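Local coordinates for proline dehydrogenase (PDB 3HAZ), which probably oxidizes proline to glutamate in two steps, using a flavin-dependent proline dehydrogenase and an NAD-dependent aldehyde dehydrogenase joined in one chain, at residues E283-E288 and I352-E357. Residues are numbered along the deposited sequence; the frame is centred on the assembly and turned at random.
Sequences EADRLE and IKRAQE
R354 reaches from helix 348-357 to D285 and E283, and the two acids use it differently, a worked example of one guanidinium serving as charge and flat surface alike. Its chain, extended from CG to NE, crosses to the loop leading into helix 287-298. There R354 NH2 forms a salt bridge with D285 OD2 at 2.9 Å. The two side chains meet at about a right angle, planes 50° apart, a skewed single-nitrogen pairing, with D285 OD1 at the guanidinium edge, 3.2 Å from R354 NH2. Two waters bridge the same pair: one accepts from D285 N and R354 NH2, the other accepts from R354 NH2 and donates to D285 OD1. E283 instead lays its aliphatic part over one guanidinium face, E283 CG standing 3.8 Å from R354 CZ. A bend at chi2 (83°) turns its carboxylate nearly parallel to the guanidinium, 6° apart, and E283 OE1 takes a 3.0 Å salt bridge from R286 NH1. E283 OE2, 4.1 Å from R354 NH1, lies well out of the guanidinium plane: the attraction is charge alone, no N-H aiming at it. Shortening E283 to an alanine removes the CG layer over R354 and would probably leave R286 NH1 without its carboxylate mate. D285 OD2 also pairs with R358, and the second subunit packs on the same helix. In this TIM-barrel-type domain, the contact joins the segments following strands 276-279 and 338-343, with the E283 side chain about 8 Å from the bound FAD; its chemistry implies a hydrated, largely electrostatic tie in which acids probably offset clustered arginines.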
# COMPACT_ATOMS: atom_id res chain seq x y z
N GLU A 283 -45.47 0.12 6.47
CA GLU A 283 -44.38 -0.62 5.83
C GLU A 283 -44.71 -1.04 4.41
O GLU A 283 -45.88 -1.19 4.04
CB GLU A 283 -43.99 -1.85 6.66
CG GLU A 283 -43.57 -1.55 8.09
CD GLU A 283 -44.75 -1.40 9.04
OE1 GLU A 283 -45.91 -1.38 8.59
OE2 GLU A 283 -44.51 -1.30 10.26
N ALA A 284 -43.67 -1.25 3.61
CA ALA A 284 -43.84 -1.61 2.21
C ALA A 284 -44.60 -2.92 2.01
O ALA A 284 -45.33 -3.07 1.03
CB ALA A 284 -42.48 -1.68 1.50
N ASP A 285 -44.43 -3.86 2.94
CA ASP A 285 -45.10 -5.15 2.78
C ASP A 285 -46.59 -5.06 3.08
O ASP A 285 -47.34 -6.02 2.85
CB ASP A 285 -44.41 -6.27 3.58
CG ASP A 285 -44.50 -6.08 5.09
OD1 ASP A 285 -45.14 -5.12 5.55
OD2 ASP A 285 -43.91 -6.91 5.82
N ARG A 286 -47.03 -3.90 3.56
CA ARG A 286 -48.45 -3.67 3.80
C ARG A 286 -49.10 -2.76 2.75
O ARG A 286 -50.30 -2.50 2.81
CB ARG A 286 -48.66 -3.08 5.20
CG ARG A 286 -48.45 -4.09 6.34
CD ARG A 286 -48.32 -3.38 7.68
NE ARG A 286 -48.75 -4.22 8.80
CZ ARG A 286 -48.51 -3.93 10.07
NH1 ARG A 286 -47.82 -2.83 10.39
NH2 ARG A 286 -48.94 -4.73 11.04
N LEU A 287 -48.31 -2.27 1.79
CA LEU A 287 -48.84 -1.34 0.79
C LEU A 287 -50.05 -1.90 0.02
O LEU A 287 -51.11 -1.28 -0.03
CB LEU A 287 -47.74 -0.94 -0.21
CG LEU A 287 -48.22 0.03 -1.29
CD1 LEU A 287 -48.90 1.25 -0.68
CD2 LEU A 287 -47.08 0.45 -2.21
N GLU A 288 -49.86 -3.06 -0.59
CA GLU A 288 -50.91 -3.69 -1.39
C GLU A 288 -52.17 -3.97 -0.58
O GLU A 288 -53.28 -3.72 -1.04
CB GLU A 288 -50.40 -5.00 -2.00
CG GLU A 288 -49.36 -4.82 -3.09
CD GLU A 288 -49.03 -6.13 -3.79
OE1 GLU A 288 -49.61 -7.17 -3.40
OE2 GLU A 288 -48.21 -6.12 -4.73
N ILE A 352 -34.81 -1.54 4.69
CA ILE A 352 -33.50 -2.08 4.33
C ILE A 352 -33.26 -3.38 5.08
O ILE A 352 -32.91 -4.40 4.49
CB ILE A 352 -32.35 -1.08 4.64
CG1 ILE A 352 -32.55 0.23 3.88
CG2 ILE A 352 -30.98 -1.70 4.30
CD1 ILE A 352 -32.80 0.06 2.40
N LYS A 353 -33.47 -3.35 6.39
CA LYS A 353 -33.21 -4.51 7.23
C LYS A 353 -34.08 -5.68 6.79
O LYS A 353 -33.58 -6.80 6.61
CB LYS A 353 -33.45 -4.19 8.71
CG LYS A 353 -33.08 -5.33 9.67
CD LYS A 353 -33.09 -4.86 11.12
CE LYS A 353 -32.71 -5.98 12.07
NZ LYS A 353 -32.82 -5.55 13.50
N ARG A 354 -35.37 -5.42 6.60
CA ARG A 354 -36.29 -6.48 6.24
C ARG A 354 -35.92 -7.17 4.93
O ARG A 354 -35.95 -8.39 4.83
CB ARG A 354 -37.72 -5.95 6.14
CG ARG A 354 -38.40 -5.74 7.48
CD ARG A 354 -39.76 -5.10 7.28
NE ARG A 354 -40.54 -5.04 8.51
CZ ARG A 354 -41.86 -4.92 8.54
NH1 ARG A 354 -42.50 -4.87 9.70
NH2 ARG A 354 -42.54 -4.84 7.40
N ALA A 355 -35.59 -6.37 3.92
CA ALA A 355 -35.30 -6.93 2.61
C ALA A 355 -34.04 -7.80 2.68
O ALA A 355 -33.95 -8.83 2.02
CB ALA A 355 -35.15 -5.82 1.57
N GLN A 356 -33.07 -7.39 3.50
CA GLN A 356 -31.87 -8.19 3.73
C GLN A 356 -32.19 -9.48 4.47
O GLN A 356 -31.78 -10.55 4.04
CB GLN A 356 -30.82 -7.38 4.49
CG GLN A 356 -30.31 -6.18 3.69
CD GLN A 356 -29.23 -5.41 4.39
OE1 GLN A 356 -28.90 -5.68 5.54
NE2 GLN A 356 -28.66 -4.43 3.69
N GLU A 357 -32.94 -9.38 5.57
CA GLU A 357 -33.33 -10.57 6.33
C GLU A 357 -34.11 -11.54 5.46
O GLU A 357 -33.93 -12.75 5.55
CB GLU A 357 -34.20 -10.17 7.53
CG GLU A 357 -33.46 -9.44 8.64
CD GLU A 357 -34.41 -8.93 9.72
OE1 GLU A 357 -35.58 -8.65 9.40
OE2 GLU A 357 -33.98 -8.82 10.89
O HOH W 1 -41.99 -4.10 4.51
O HOH W 2 -45.35 -5.05 8.40